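PDB 3E59: pyoverdine biosynthesis protein PvcA from Pseudomonas aeruginosa, which catalyses formation of the isonitrile group on L-tyrosine, taking the carbon from C2 of ribulose 5-phosphate, a step in paerucumarin biosynthesis. Local coordinates for residues C113-G116 and R117-D121; I125-A128 and H129-A132. One frame throughout, in Å; residues are numbered along the deposited sequence.

Contact 1 (C113-G116 and R117-D121); sequences CSDG and RVFGD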
ATOM      1  N   CYS A 113      -0.304  -5.028  -6.818  1.00 37.90           N
ATOM      2  CA  CYS A 113      -0.695  -6.366  -6.402  1.00 37.55           C
ATOM      3  C   CYS A 113      -1.695  -6.260  -5.250  1.00 38.56           C
ATOM      4  O   CYS A 113      -1.346  -6.367  -4.081  1.00 36.82           O
ATOM      5  CB  CYS A 113       0.539  -7.198  -6.046  1.00 38.35           C
ATOM      6  SG  CYS A 113       1.658  -7.472  -7.479  1.00 37.93           S
ATOM      7  N   SER A 114      -2.949  -6.040  -5.608  1.00 38.52           N
ATOM      8  CA  SER A 114      -3.990  -5.811  -4.630  1.00 42.36           C
ATOM      9  C   SER A 114      -4.053  -6.930  -3.602  1.00 40.16           C
ATOM     10  O   SER A 114      -4.082  -8.113  -3.954  1.00 35.99           O
ATOM     11  CB  SER A 114      -5.341  -5.663  -5.315  1.00 44.30           C
ATOM     12  OG  SER A 114      -6.362  -5.620  -4.332  1.00 50.30           O
ATOM     13  N   ASP A 115      -4.070  -6.538  -2.333  1.00 41.53           N
ATOM     14  CA  ASP A 115      -4.203  -7.484  -1.230  1.00 42.22           C
ATOM     15  C   ASP A 115      -5.623  -7.514  -0.656  1.00 44.61           C
ATOM     16  O   ASP A 115      -5.845  -8.007   0.452  1.00 40.70           O
ATOM     17  CB  ASP A 115      -3.151  -7.209  -0.139  1.00 43.93           C
ATOM     18  CG  ASP A 115      -3.056  -5.730   0.269  1.00 45.73           C
ATOM     19  OD1 ASP A 115      -3.660  -4.826  -0.355  1.00 42.67           O
ATOM     20  OD2 ASP A 115      -2.333  -5.475   1.250  1.00 50.90           O
ATOM     21  N   GLY A 116      -6.585  -7.003  -1.425  1.00 44.55           N
ATOM     22  CA  GLY A 116      -7.972  -6.914  -0.965  1.00 42.69           C
ATOM     23  C   GLY A 116      -8.529  -8.283  -0.676  1.00 41.98           C
ATOM     24  O   GLY A 116      -9.186  -8.491   0.333  1.00 38.41           O
ATOM     25  N   ARG A 117      -8.234  -9.221  -1.568  1.00 44.19           N
ATOM     26  CA  ARG A 117      -8.730 -10.572  -1.451  1.00 43.71           C
ATOM     27  C   ARG A 117      -8.022 -11.386  -0.371  1.00 43.59           C
ATOM     28  O   ARG A 117      -8.605 -12.335   0.130  1.00 45.49           O
ATOM     29  CB  ARG A 117      -8.646 -11.289  -2.805  1.00 45.81           C
ATOM     30  CG  ARG A 117      -9.505 -12.561  -2.912  1.00 45.35           C
ATOM     31  CD  ARG A 117     -10.989 -12.235  -3.029  1.00 45.26           C
ATOM     32  NE  ARG A 117     -11.318 -11.650  -4.326  1.00 45.58           N
ATOM     33  CZ  ARG A 117     -12.440 -10.990  -4.592  1.00 45.20           C
ATOM     34  NH1 ARG A 117     -13.354 -10.814  -3.647  1.00 42.90           N
ATOM     35  NH2 ARG A 117     -12.642 -10.494  -5.807  1.00 43.66           N
ATOM     36  N   VAL A 118      -6.791 -11.019  -0.006  1.00 44.46           N
ATOM     37  CA  VAL A 118      -5.973 -11.857   0.899  1.00 46.61           C
ATOM     38  C   VAL A 118      -6.484 -11.925   2.353  1.00 47.59           C
ATOM     39  O   VAL A 118      -6.280 -12.939   3.036  1.00 46.96           O
ATOM     40  CB  VAL A 118      -4.417 -11.529   0.857  1.00 46.14           C
ATOM     41  CG1 VAL A 118      -3.929 -11.264  -0.566  1.00 42.68           C
ATOM     42  CG2 VAL A 118      -4.043 -10.392   1.773  1.00 46.25           C
ATOM     43  N   PHE A 119      -7.163 -10.867   2.806  1.00 48.61           N
ATOM     44  CA  PHE A 119      -7.549 -10.731   4.225  1.00 51.49           C
ATOM     45  C   PHE A 119      -8.805 -11.508   4.646  1.00 55.78           C
ATOM     46  O   PHE A 119      -8.819 -12.198   5.681  1.00 55.03           O
ATOM     47  CB  PHE A 119      -7.674  -9.256   4.609  1.00 48.72           C
ATOM     48  CG  PHE A 119      -6.432  -8.449   4.299  1.00 48.96           C
ATOM     49  CD1 PHE A 119      -6.507  -7.309   3.503  1.00 46.10           C
ATOM     50  CD2 PHE A 119      -5.187  -8.838   4.797  1.00 49.25           C
ATOM     51  CE1 PHE A 119      -5.366  -6.560   3.211  1.00 47.12           C
ATOM     52  CE2 PHE A 119      -4.037  -8.095   4.498  1.00 48.63           C
ATOM     53  CZ  PHE A 119      -4.128  -6.960   3.704  1.00 46.61           C
ATOM     54  N   GLY A 120      -9.852 -11.394   3.834  1.00 57.99           N
ATOM     55  CA  GLY A 120     -11.123 -12.030   4.137  1.00 59.41           C
ATOM     56  C   GLY A 120     -11.798 -11.341   5.296  1.00 60.01           C
ATOM     57  O   GLY A 120     -11.936 -10.111   5.303  1.00 59.34           O
ATOM     58  N   ASP A 121     -12.188 -12.145   6.283  1.00 63.46           N
ATOM     59  CA  ASP A 121     -12.920 -11.669   7.457  1.00 64.69           C
ATOM     60  C   ASP A 121     -12.045 -10.921   8.456  1.00 62.94           C
ATOM     61  O   ASP A 121     -12.547 -10.463   9.491  1.00 65.98           O
ATOM     62  CB  ASP A 121     -13.667 -12.831   8.149  1.00 69.47           C
ATOM     63  CG  ASP A 121     -12.720 -13.881   8.759  1.00 72.98           C
ATOM     64  OD1 ASP A 121     -11.910 -13.534   9.652  1.00 74.28           O
ATOM     65  OD2 ASP A 121     -12.810 -15.069   8.361  1.00 73.87           O
TER
HETATM   66  O   HOH W   1      -6.056  -9.708  -4.162  1.00 39.94           O
HETATM   67  O   HOH W   2      -8.107  -7.407  -4.354  1.00 45.56           O

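Contact 2 (I125-A128 and H129-A132); sequences IGDA and HISA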
ATOM      1  N   ILE A 125     -14.282  -6.574   5.220  1.00 45.87           N
ATOM      2  CA  ILE A 125     -14.832  -6.015   4.000  1.00 43.44           C
ATOM      3  C   ILE A 125     -15.256  -7.232   3.193  1.00 42.45           C
ATOM      4  O   ILE A 125     -14.445  -8.134   2.957  1.00 41.95           O
ATOM      5  CB  ILE A 125     -13.784  -5.142   3.257  1.00 43.25           C
ATOM      6  CG1 ILE A 125     -13.364  -3.954   4.134  1.00 42.85           C
ATOM      7  CG2 ILE A 125     -14.317  -4.642   1.908  1.00 40.35           C
ATOM      8  CD1 ILE A 125     -11.997  -3.378   3.795  1.00 42.69           C
ATOM      9  N   GLY A 126     -16.536  -7.280   2.813  1.00 42.74           N
ATOM     10  CA  GLY A 126     -17.087  -8.423   2.081  1.00 41.16           C
ATOM     11  C   GLY A 126     -16.478  -8.554   0.698  1.00 41.36           C
ATOM     12  O   GLY A 126     -16.002  -7.564   0.137  1.00 39.94           O
ATOM     13  N   ASP A 127     -16.498  -9.768   0.145  1.00 40.02           N
ATOM     14  CA  ASP A 127     -15.877 -10.037  -1.156  1.00 42.21           C
ATOM     15  C   ASP A 127     -16.501  -9.268  -2.331  1.00 43.68           C
ATOM     16  O   ASP A 127     -15.823  -9.009  -3.341  1.00 44.30           O
ATOM     17  CB  ASP A 127     -15.890 -11.539  -1.446  1.00 43.51           C
ATOM     18  CG  ASP A 127     -14.774 -12.271  -0.748  1.00 46.28           C
ATOM     19  OD1 ASP A 127     -15.021 -13.392  -0.251  1.00 45.28           O
ATOM     20  OD2 ASP A 127     -13.644 -11.723  -0.689  1.00 46.57           O
ATOM     21  N   ALA A 128     -17.785  -8.926  -2.200  1.00 40.67           N
ATOM     22  CA  ALA A 128     -18.491  -8.101  -3.181  1.00 39.65           C
ATOM     23  C   ALA A 128     -17.933  -6.692  -3.191  1.00 39.21           C
ATOM     24  O   ALA A 128     -17.769  -6.099  -4.250  1.00 39.92           O
ATOM     25  CB  ALA A 128     -19.989  -8.070  -2.892  1.00 36.96           C
ATOM     26  N   HIS A 129     -17.649  -6.156  -2.007  1.00 41.68           N
ATOM     27  CA  HIS A 129     -17.052  -4.828  -1.896  1.00 44.38           C
ATOM     28  C   HIS A 129     -15.665  -4.803  -2.535  1.00 43.64           C
ATOM     29  O   HIS A 129     -15.334  -3.868  -3.277  1.00 42.73           O
ATOM     30  CB  HIS A 129     -16.977  -4.377  -0.435  1.00 47.11           C
ATOM     31  CG  HIS A 129     -18.266  -3.836   0.100  1.00 51.27           C
ATOM     32  ND1 HIS A 129     -18.655  -2.527  -0.084  1.00 53.36           N
ATOM     33  CD2 HIS A 129     -19.253  -4.425   0.816  1.00 52.64           C
ATOM     34  CE1 HIS A 129     -19.823  -2.330   0.500  1.00 54.18           C
ATOM     35  NE2 HIS A 129     -20.207  -3.466   1.055  1.00 54.01           N
ATOM     36  N   ILE A 130     -14.870  -5.840  -2.248  1.00 40.65           N
ATOM     37  CA  ILE A 130     -13.525  -5.981  -2.816  1.00 41.37           C
ATOM     38  C   ILE A 130     -13.576  -6.050  -4.352  1.00 42.48           C
ATOM     39  O   ILE A 130     -12.830  -5.340  -5.034  1.00 44.45           O
ATOM     40  CB  ILE A 130     -12.761  -7.196  -2.204  1.00 38.33           C
ATOM     41  CG1 ILE A 130     -12.491  -6.961  -0.714  1.00 35.24           C
ATOM     42  CG2 ILE A 130     -11.432  -7.467  -2.933  1.00 37.60           C
ATOM     43  CD1 ILE A 130     -12.306  -8.224   0.021  1.00 37.27           C
ATOM     44  N   SER A 131     -14.456  -6.893  -4.885  1.00 42.65           N
ATOM     45  CA  SER A 131     -14.632  -7.003  -6.334  1.00 44.08           C
ATOM     46  C   SER A 131     -15.043  -5.683  -6.984  1.00 42.47           C
ATOM     47  O   SER A 131     -14.556  -5.357  -8.055  1.00 44.68           O
ATOM     48  CB  SER A 131     -15.632  -8.105  -6.686  1.00 44.10           C
ATOM     49  OG  SER A 131     -15.009  -9.374  -6.646  1.00 44.55           O
ATOM     50  N   ALA A 132     -15.940  -4.937  -6.337  1.00 42.48           N
ATOM     51  CA  ALA A 132     -16.371  -3.624  -6.835  1.00 42.30           C
ATOM     52  C   ALA A 132     -15.220  -2.600  -6.823  1.00 41.87           C
ATOM     53  O   ALA A 132     -15.060  -1.812  -7.768  1.00 43.11           O
ATOM     54  CB  ALA A 132     -17.550  -3.116  -6.030  1.00 39.95           C
TER

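Contact 1 (C113-G116 and R117-D121)
Asp115 meets Phe119 four residues on, from a place just before the short, weakly bonded helix 116-119 that follows strand 108-112 of the parallel sheet. Starting at its root, Asp115 CB lies 3.8 Å from Val118 CG2 and close to Phe119 CZ. The carboxylate carbon CG comes next, equally near CE1 and CZ of the ring. A chi1 of 48° sets CG between the backbone N and the carbonyl carbon, and from there OD2 reaches Phe119 CZ at 3.4 Å. The carboxylate plane is turned 57° from the ring. The ring comes closer still to the backbone, obliquely, with Phe119 CE1 3.2 Å from Asp115 O. Val118 CG2 lies over one face of the same ring, 3.5 Å above its plane and shifted toward the rim. Trp240 of helix 219-247 packs against both Asp115 and Val118. The turn itself is loosely held: Val118 N donates to Asp115 O over 3.2 Å with a bent N-H...O angle of 139°. Gly120, with positive phi, is where the chain leaves the helical course. Two waters bridge the start of the turn: one lies 2.5 Å from Ser114 OG, the other donates to Ser114 O, and each takes a weak bond from Arg117 N.

Contact 2 (I125-A128 and H129-A132)
The imidazole of His129 is approached obliquely by Ile125 CG2, Gly126 O and the carbonyl carbon of Ala128, from the residues leading into and opening helix 127-144. At the base of the ring, His129 CB lies 3.4 Å from Gly126 O and 3.6 Å from Ile125 CG2, the Ile125 and His129 side chains crossing at about a right angle. The other flat group is the carboxylate of Asp127. The Asp127 side chain lies beside that of Ile130, pointing the same way, its OD2 3.8 Å from Ile130 CD1. Both carboxylate oxygens are engaged in salt bridges, OD1 with Arg171 and OD2 with Arg117, which would be expected to stabilise the charged form.

Ile125 stands just ahead of the helix and folds back on it. Its CG2, anti to the backbone N, is directed between His129 CB and Ile130 CG1, the latter 3.9 Å away. Gly126 takes the N-cap position, and its carbonyl receives the first of the helical bonds: Ile130 N donates to Gly126 O at 3.2 Å, nearly straight at 163° and in the carbonyl plane. The next two bonds follow in step, with Ser131 N to Asp127 O at 3.0 Å and Ala132 N to Ala128 O at 3.0 Å. Ser131 OG adds a weak bond to Asp127 O, 3.4 Å long, while its stronger partner is Arg117.

This start of the helix is a surface element in which Ile130 is the buried residue. Ile125 packs on Ala69 and Pro72 and His129 on Ser80, all in loops, while the two arginines that pair with Asp127 belong to helix 116-119 and helix 167-178.

Arg117 joins the two contacts, whose centres are 10 Å apart. From the short helix of contact 1 its guanidinium reaches the first turn of helix 127-144 in contact 2, with NH2 2.7 Å from Ser131 OG, a probable hydrogen bond, and NH1 3.1 Å from Asp127 OD2. Glu155 pairs with NH2 as well. Ile130 also packs on the earlier turn, its CD1 3.1 Å from Gly116 O. Arg171, already paired with Asp127 in contact 2, bonds to Arg117 O in contact 1 too. A bound phosphate lies about 6 Å from the Asp115 side chain, probably picked up from the crystallisation solution, though it may mark a pocket.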